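PDB 3OKG: restriction endonuclease S subunits from Thermoanaerobacter tengcongensis, which probably reads the target DNA sequence as the specificity subunit of a type I restriction-modification methyltransferase, in which it joins the M polypeptide. Local coordinates for residues Val29-Gly32 with Glu33-Pro37; Thr160-Asp163 with Val164-Thr167; Tyr374-Gln377 with Ile378-Gln381. All blocks are in the same frame, centred on the assembly; numbering follows the deposited sequence.

Contact 1: residues Val29-Gly32 with Glu33-Pro37; sequences VRLG and EVCLP
The carboxylate of Glu33 lies over one face of the Arg30 guanidinium, the two planes only 6° apart. OE2 sits 3.5 Å above that plane, displaced toward its rim, so no N-H points at it; the salt bridge from NH2 of Arg30 to OE2 of Glu33 is long, 3.7 Å, and works through charge alone. What grips the carboxylate is backbone: Arg30 N donates to Glu33 OE2 at 2.8 Å, meeting the oxygen on its anti side. A kink in the arginine chain at chi3 (-50°) swings the guanidinium back over the glutamate instead of letting it run straight out. The same OE2 lies 3.4 Å from CB of Val29.

In return, Glu33 N donates to Arg30 O at 2.9 Å, so the two residues are tied in both directions where strand 27-30 passes into a short 3-10 turn. Val34 N then bonds Leu31 O, and Cys35 N bonds Gly32 O. Beneath, CG2 of Val29 meets CG1 of Val34 at 4.2 Å and CG of Leu31 meets SG of Cys35 at 4.0 Å, while Ile169 of the paired strand touches both valines.

Chemically, the turn is pinned by a carboxylate accepting from the last residue of the strand; that bond and the stacked guanidinium together limit the carboxylate's rotation, and the arginine would be expected to favour its negative charge.

Contact 2: residues Thr160-Asp163 with Val164-Thr167; sequences TDND and VYNT. With SO4 (sulfate ion), chain F.
Tyr165 carries CG anti to its carbonyl carbon (chi1 -64°), which sets the ring beside Asp161 and Asn162 one turn back: CE2 comes 4.0 Å from CB of Asp161, and OD1 of Asn162 lies at the ring edge, in its plane, 3.9 Å from CD2. Tyr165 N bonds Asp161 O at 2.9 Å, nearly straight on.

The start of this short helix, 161-165, is closed by a capping box with Thr160 as N-cap. Thr160 turns OG1 between its own backbone N and carbonyl carbon (chi1 66°), and Asp163 N donates to it at 3.0 Å; in exchange Thr160 N donates to Asp163 OD2 at 3.1 Å, reaching the oxygen from above the carboxylate plane.

Tyr165 OH hydrogen-bonds Val120 O on strand 118-121, and Asp161 OD2 forms a salt bridge with Lys83 on strand 81-84; a water bridges the hydroxyl and the carboxylate, weakly on the aspartate side. A second water links Asp163 OD1 to Asn166 ND2. At the far end Val164 O takes two donors from Thr167, its backbone N and its OG1.

Thr160 OG1 also donates to O4 of a sulfate at 3.1 Å, and Asn162 ND2 to its O2 at 3.0 Å. An anion, probably from the crystallisation liquor, thus sits at the N-terminal end of the helix, where the helix dipole would be expected to welcome negative charge, as it would the carboxylate of Asp163.

Contact 3: residues Tyr374-Gln377 with Ile378-Gln381; sequences YLDQ and IQQQ
This is side-chain packing one helical turn apart, within helix 365-388 and inside the predicted coiled coil of the second half of the chain. The tyrosine and isoleucine make the apolar part of it. CD1 of Ile378 reaches the far end of the Tyr374 ring obliquely, 3.4 Å from CZ, and CG1 lies 4.2 Å above one face, offset toward the rim. A chi1 of 169° places CG of Tyr374 opposite the backbone N; the ring stands out largely across the helix, and the Ile378 chain reaches back to it.

The backbone bond beneath this pair, Ile378 N to Tyr374 O, is weak at 3.4 Å. The next two bonds are shorter: Gln379 N reaches Leu375 O at 2.8 Å and Gln380 N reaches Asp376 O at 2.9 Å.

Gln377 and Gln381 meet obliquely. NE2 of Gln381 lies 3.6 Å from CG of Gln377, and CG of Gln381 comes 3.1 Å from Gln377 O; the amide planes stand 51° apart. The two NE2 atoms, both donors, approach without bonding. Cutting Gln381 back to an alanine is likely to strip the amide from beside CG of Gln377 and the CG from beside Gln377 O, leaving the bent Gln377 chain freer to turn. Asp376 and Gln379 extend side by side, their planes 25° apart.

Helix 174-216 packs against one side, with Leu208 and Ala212 touching Tyr374 and Met209 touching Ile378 and Gln379. Helix 324-333 supplies Tyr329, which touches Leu375 and Gln379 and hydrogen-bonds Asp376 OD1.

Overall arrangement
Contacts 1 and 2 are neighbours in the first specificity domain, their centres 10 Å apart. Two probable backbone hydrogen bonds join them, Gly32 N to Tyr165 O and Leu31 N to Thr167 O, each 2.8 Å, so the turn after strand 27-30 is fastened to the end of helix 161-165; CG of Arg30 also packs on Asn166 O. The sulfate belongs to the opposite end of that helix. Contact 3 stands apart, on the other side of the chain's centre, about 57 and 54 Å from contacts 1 and 2 between centres. It lies on helix 365-388, which packs against helix 174-216 in the helical part joining the two globular domains.

Contact 1: residues Val29-Gly32 with Glu33-Pro37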
loop_
_atom_site.group_PDB
_atom_site.type_symbol
_atom_site.label_atom_id
_atom_site.label_comp_id
_atom_site.label_asym_id
_atom_site.label_seq_id
_atom_site.Cartn_x
_atom_site.Cartn_y
_atom_site.Cartn_z
ATOM N N VAL A 29 -25.167 9.908 -25.136
ATOM C CA VAL A 29 -24.766 11.054 -25.950
ATOM C C VAL A 29 -23.246 11.165 -26.012
ATOM O O VAL A 29 -22.548 10.576 -25.191
ATOM C CB VAL A 29 -25.296 12.358 -25.347
ATOM C CG1 VAL A 29 -26.783 12.314 -25.301
ATOM C CG2 VAL A 29 -24.691 12.599 -23.916
ATOM N N ARG A 30 -22.724 11.921 -26.980
ATOM C CA ARG A 30 -21.313 12.297 -26.915
ATOM C C ARG A 30 -21.188 13.385 -25.841
ATOM O O ARG A 30 -22.085 14.203 -25.689
ATOM C CB ARG A 30 -20.802 12.804 -28.274
ATOM C CG ARG A 30 -20.632 11.694 -29.369
ATOM C CD ARG A 30 -20.246 12.297 -30.744
ATOM N NE ARG A 30 -21.165 13.383 -31.080
ATOM C CZ ARG A 30 -22.405 13.207 -31.529
ATOM N NH1 ARG A 30 -22.881 11.986 -31.759
ATOM N NH2 ARG A 30 -23.169 14.265 -31.764
ATOM N N LEU A 31 -20.078 13.388 -25.116
ATOM C CA LEU A 31 -19.872 14.364 -24.047
ATOM C C LEU A 31 -20.133 15.769 -24.598
ATOM O O LEU A 31 -20.818 16.585 -23.973
ATOM C CB LEU A 31 -18.435 14.252 -23.544
ATOM C CG LEU A 31 -17.970 15.228 -22.467
ATOM C CD1 LEU A 31 -18.898 15.133 -21.264
ATOM C CD2 LEU A 31 -16.516 14.865 -22.112
ATOM N N GLY A 32 -19.580 16.050 -25.769
ATOM C CA GLY A 32 -19.677 17.373 -26.375
ATOM C C GLY A 32 -21.110 17.874 -26.541
ATOM O O GLY A 32 -21.364 19.078 -26.554
ATOM N N GLU A 33 -22.057 16.950 -26.659
ATOM C CA GLU A 33 -23.447 17.324 -26.865
ATOM C C GLU A 33 -24.029 18.020 -25.647
ATOM O O GLU A 33 -25.010 18.732 -25.754
ATOM C CB GLU A 33 -24.300 16.080 -27.176
ATOM C CG GLU A 33 -23.985 15.382 -28.505
ATOM C CD GLU A 33 -25.020 14.283 -28.792
ATOM O OE1 GLU A 33 -26.157 14.623 -29.137
ATOM O OE2 GLU A 33 -24.713 13.100 -28.597
ATOM N N VAL A 34 -23.453 17.772 -24.474
ATOM C CA VAL A 34 -23.928 18.447 -23.263
ATOM C C VAL A 34 -22.881 19.451 -22.733
ATOM O O VAL A 34 -22.910 19.833 -21.573
ATOM C CB VAL A 34 -24.375 17.424 -22.184
ATOM C CG1 VAL A 34 -25.455 16.526 -22.742
ATOM C CG2 VAL A 34 -23.184 16.584 -21.702
ATOM N N CYS A 35 -22.005 19.929 -23.618
ATOM C CA CYS A 35 -21.030 20.956 -23.259
ATOM C C CYS A 35 -21.311 22.271 -23.981
ATOM O O CYS A 35 -21.999 22.294 -25.005
ATOM C CB CYS A 35 -19.613 20.502 -23.641
ATOM S SG CYS A 35 -18.999 19.131 -22.626
ATOM N N LEU A 36 -20.751 23.354 -23.447
ATOM C CA LEU A 36 -20.855 24.678 -24.050
ATOM C C LEU A 36 -19.513 25.127 -24.624
ATOM O O LEU A 36 -18.461 24.617 -24.237
ATOM C CB LEU A 36 -21.307 25.695 -22.992
ATOM C CG LEU A 36 -22.632 25.433 -22.255
ATOM C CD1 LEU A 36 -22.820 26.466 -21.134
ATOM C CD2 LEU A 36 -23.802 25.468 -23.227
ATOM N N PRO A 37 -19.536 26.139 -25.504
ATOM C CA PRO A 37 -18.270 26.650 -26.025
ATOM C C PRO A 37 -17.457 27.313 -24.904
ATOM O O PRO A 37 -18.003 27.747 -23.884
ATOM C CB PRO A 37 -18.708 27.688 -27.064
ATOM C CG PRO A 37 -20.145 27.390 -27.342
ATOM C CD PRO A 37 -20.696 26.844 -26.070
#

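Contact 2: residues Thr160-Asp163 with Val164-Thr167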
loop_
_atom_site.group_PDB
_atom_site.type_symbol
_atom_site.label_atom_id
_atom_site.label_comp_id
_atom_site.label_asym_id
_atom_site.label_seq_id
_atom_site.Cartn_x
_atom_site.Cartn_y
_atom_site.Cartn_z
ATOM N N THR A 160 -6.642 14.691 -28.423
ATOM C CA THR A 160 -7.065 16.076 -28.648
ATOM C C THR A 160 -8.311 16.397 -27.812
ATOM O O THR A 160 -8.972 15.481 -27.313
ATOM C CB THR A 160 -7.466 16.321 -30.126
ATOM O OG1 THR A 160 -8.646 15.570 -30.437
ATOM C CG2 THR A 160 -6.347 15.950 -31.088
ATOM N N ASP A 161 -8.638 17.682 -27.677
ATOM C CA ASP A 161 -9.860 18.068 -26.961
ATOM C C ASP A 161 -11.073 17.452 -27.680
ATOM O O ASP A 161 -12.003 16.946 -27.050
ATOM C CB ASP A 161 -10.030 19.586 -26.938
ATOM C CG ASP A 161 -8.980 20.300 -26.081
ATOM O OD1 ASP A 161 -8.327 19.658 -25.234
ATOM O OD2 ASP A 161 -8.805 21.519 -26.265
ATOM N N ASN A 162 -11.091 17.520 -29.014
ATOM C CA ASN A 162 -12.220 16.899 -29.749
ATOM C C ASN A 162 -12.376 15.396 -29.471
ATOM O O ASN A 162 -13.494 14.894 -29.404
ATOM C CB ASN A 162 -12.109 17.150 -31.266
ATOM C CG ASN A 162 -12.427 18.578 -31.622
ATOM O OD1 ASN A 162 -13.142 19.260 -30.881
ATOM N ND2 ASN A 162 -11.884 19.052 -32.736
ATOM N N ASP A 163 -11.261 14.692 -29.306
ATOM C CA ASP A 163 -11.323 13.268 -28.968
ATOM C C ASP A 163 -12.118 13.104 -27.659
ATOM O O ASP A 163 -12.969 12.227 -27.517
ATOM C CB ASP A 163 -9.914 12.698 -28.736
ATOM C CG ASP A 163 -9.106 12.531 -30.029
ATOM O OD1 ASP A 163 -9.683 12.651 -31.123
ATOM O OD2 ASP A 163 -7.888 12.278 -29.925
ATOM N N VAL A 164 -11.817 13.947 -26.683
ATOM C CA VAL A 164 -12.535 13.859 -25.408
ATOM C C VAL A 164 -14.026 14.200 -25.590
ATOM O O VAL A 164 -14.909 13.477 -25.111
ATOM C CB VAL A 164 -11.868 14.762 -24.347
ATOM C CG1 VAL A 164 -12.642 14.714 -22.996
ATOM C CG2 VAL A 164 -10.371 14.362 -24.154
ATOM N N TYR A 165 -14.315 15.287 -26.292
ATOM C CA TYR A 165 -15.706 15.684 -26.497
ATOM C C TYR A 165 -16.477 14.596 -27.260
ATOM O O TYR A 165 -17.688 14.493 -27.133
ATOM C CB TYR A 165 -15.823 17.003 -27.266
ATOM C CG TYR A 165 -15.250 18.218 -26.562
ATOM C CD1 TYR A 165 -15.566 18.498 -25.220
ATOM C CD2 TYR A 165 -14.442 19.106 -27.243
ATOM C CE1 TYR A 165 -15.042 19.638 -24.575
ATOM C CE2 TYR A 165 -13.936 20.243 -26.624
ATOM C CZ TYR A 165 -14.243 20.508 -25.291
ATOM O OH TYR A 165 -13.697 21.633 -24.683
ATOM N N ASN A 166 -15.770 13.778 -28.035
ATOM C CA ASN A 166 -16.438 12.755 -28.842
ATOM C C ASN A 166 -16.779 11.478 -28.095
ATOM O O ASN A 166 -17.497 10.610 -28.615
ATOM C CB ASN A 166 -15.591 12.422 -30.089
ATOM C CG ASN A 166 -15.690 13.500 -31.144
ATOM O OD1 ASN A 166 -16.646 14.281 -31.153
ATOM N ND2 ASN A 166 -14.703 13.553 -32.050
ATOM N N THR A 167 -16.277 11.345 -26.870
ATOM C CA THR A 167 -16.511 10.107 -26.136
ATOM C C THR A 167 -17.992 9.986 -25.810
ATOM O O THR A 167 -18.671 10.996 -25.654
ATOM C CB THR A 167 -15.639 9.989 -24.833
ATOM O OG1 THR A 167 -15.983 11.035 -23.913
ATOM C CG2 THR A 167 -14.120 10.016 -25.155
HETATM S S SO4 F . -9.070 17.462 -34.080
HETATM O O1 SO4 F . -8.695 18.568 -33.198
HETATM O O2 SO4 F . -10.182 17.877 -34.942
HETATM O O3 SO4 F . -7.879 17.078 -34.859
HETATM O O4 SO4 F . -9.501 16.320 -33.278
HETATM O O HOH W 1 -10.889 22.976 -24.041
HETATM O O HOH W 2 -12.218 11.755 -32.160
#

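Contact 3: residues Tyr374-Gln377 with Ile378-Gln381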
loop_
_atom_site.group_PDB
_atom_site.type_symbol
_atom_site.label_atom_id
_atom_site.label_comp_id
_atom_site.label_asym_id
_atom_site.label_seq_id
_atom_site.Cartn_x
_atom_site.Cartn_y
_atom_site.Cartn_z
ATOM N N TYR A 374 -2.530 -17.156 22.815
ATOM C CA TYR A 374 -2.971 -15.771 22.924
ATOM C C TYR A 374 -2.116 -14.811 22.094
ATOM O O TYR A 374 -2.646 -13.990 21.356
ATOM C CB TYR A 374 -3.019 -15.329 24.383
ATOM C CG TYR A 374 -3.213 -13.846 24.553
ATOM C CD1 TYR A 374 -4.443 -13.248 24.263
ATOM C CD2 TYR A 374 -2.181 -13.042 25.009
ATOM C CE1 TYR A 374 -4.637 -11.878 24.413
ATOM C CE2 TYR A 374 -2.365 -11.661 25.178
ATOM C CZ TYR A 374 -3.595 -11.090 24.877
ATOM O OH TYR A 374 -3.787 -9.731 25.031
ATOM N N LEU A 375 -0.794 -14.900 22.232
ATOM C CA LEU A 375 0.127 -14.064 21.459
ATOM C C LEU A 375 -0.003 -14.301 19.955
ATOM O O LEU A 375 0.140 -13.375 19.167
ATOM C CB LEU A 375 1.589 -14.345 21.873
ATOM C CG LEU A 375 1.982 -13.946 23.310
ATOM C CD1 LEU A 375 3.470 -14.329 23.543
ATOM C CD2 LEU A 375 1.754 -12.466 23.563
ATOM N N ASP A 376 -0.205 -15.555 19.565
ATOM C CA ASP A 376 -0.351 -15.887 18.155
ATOM C C ASP A 376 -1.535 -15.132 17.559
ATOM O O ASP A 376 -1.457 -14.661 16.424
ATOM C CB ASP A 376 -0.583 -17.387 17.970
ATOM C CG ASP A 376 0.700 -18.191 18.045
ATOM O OD1 ASP A 376 1.802 -17.593 18.053
ATOM O OD2 ASP A 376 0.589 -19.430 18.086
ATOM N N GLN A 377 -2.630 -15.046 18.315
ATOM C CA GLN A 377 -3.817 -14.329 17.817
ATOM C C GLN A 377 -3.475 -12.856 17.530
ATOM O O GLN A 377 -3.776 -12.331 16.473
ATOM C CB GLN A 377 -4.976 -14.463 18.816
ATOM C CG GLN A 377 -6.165 -13.563 18.553
ATOM C CD GLN A 377 -7.349 -14.294 17.920
ATOM O OE1 GLN A 377 -7.193 -15.346 17.286
ATOM N NE2 GLN A 377 -8.545 -13.733 18.095
ATOM N N ILE A 378 -2.822 -12.189 18.477
ATOM C CA ILE A 378 -2.422 -10.800 18.289
ATOM C C ILE A 378 -1.414 -10.638 17.149
ATOM O O ILE A 378 -1.509 -9.715 16.324
ATOM C CB ILE A 378 -1.774 -10.232 19.567
ATOM C CG1 ILE A 378 -2.694 -10.416 20.777
ATOM C CG2 ILE A 378 -1.396 -8.784 19.360
ATOM C CD1 ILE A 378 -2.005 -10.036 22.123
ATOM N N GLN A 379 -0.427 -11.519 17.108
ATOM C CA GLN A 379 0.604 -11.433 16.072
ATOM C C GLN A 379 -0.023 -11.550 14.687
ATOM O O GLN A 379 0.364 -10.845 13.756
ATOM C CB GLN A 379 1.668 -12.518 16.287
ATOM C CG GLN A 379 2.616 -12.764 15.125
ATOM C CD GLN A 379 3.430 -14.051 15.329
ATOM O OE1 GLN A 379 2.988 -15.153 14.986
ATOM N NE2 GLN A 379 4.614 -13.910 15.907
ATOM N N GLN A 380 -1.007 -12.427 14.551
ATOM C CA GLN A 380 -1.666 -12.576 13.257
ATOM C C GLN A 380 -2.458 -11.331 12.909
ATOM O O GLN A 380 -2.605 -10.985 11.734
ATOM C CB GLN A 380 -2.589 -13.793 13.252
ATOM C CG GLN A 380 -1.848 -15.107 13.309
ATOM C CD GLN A 380 -2.728 -16.230 13.810
ATOM O OE1 GLN A 380 -3.940 -16.057 13.969
ATOM N NE2 GLN A 380 -2.122 -17.392 14.071
ATOM N N GLN A 381 -2.973 -10.654 13.930
ATOM C CA GLN A 381 -3.819 -9.484 13.690
ATOM C C GLN A 381 -2.951 -8.308 13.274
ATOM O O GLN A 381 -3.275 -7.608 12.328
ATOM C CB GLN A 381 -4.690 -9.161 14.921
ATOM C CG GLN A 381 -5.728 -10.244 15.208
ATOM C CD GLN A 381 -6.325 -10.093 16.592
ATOM O OE1 GLN A 381 -5.734 -9.442 17.452
ATOM N NE2 GLN A 381 -7.493 -10.688 16.816
#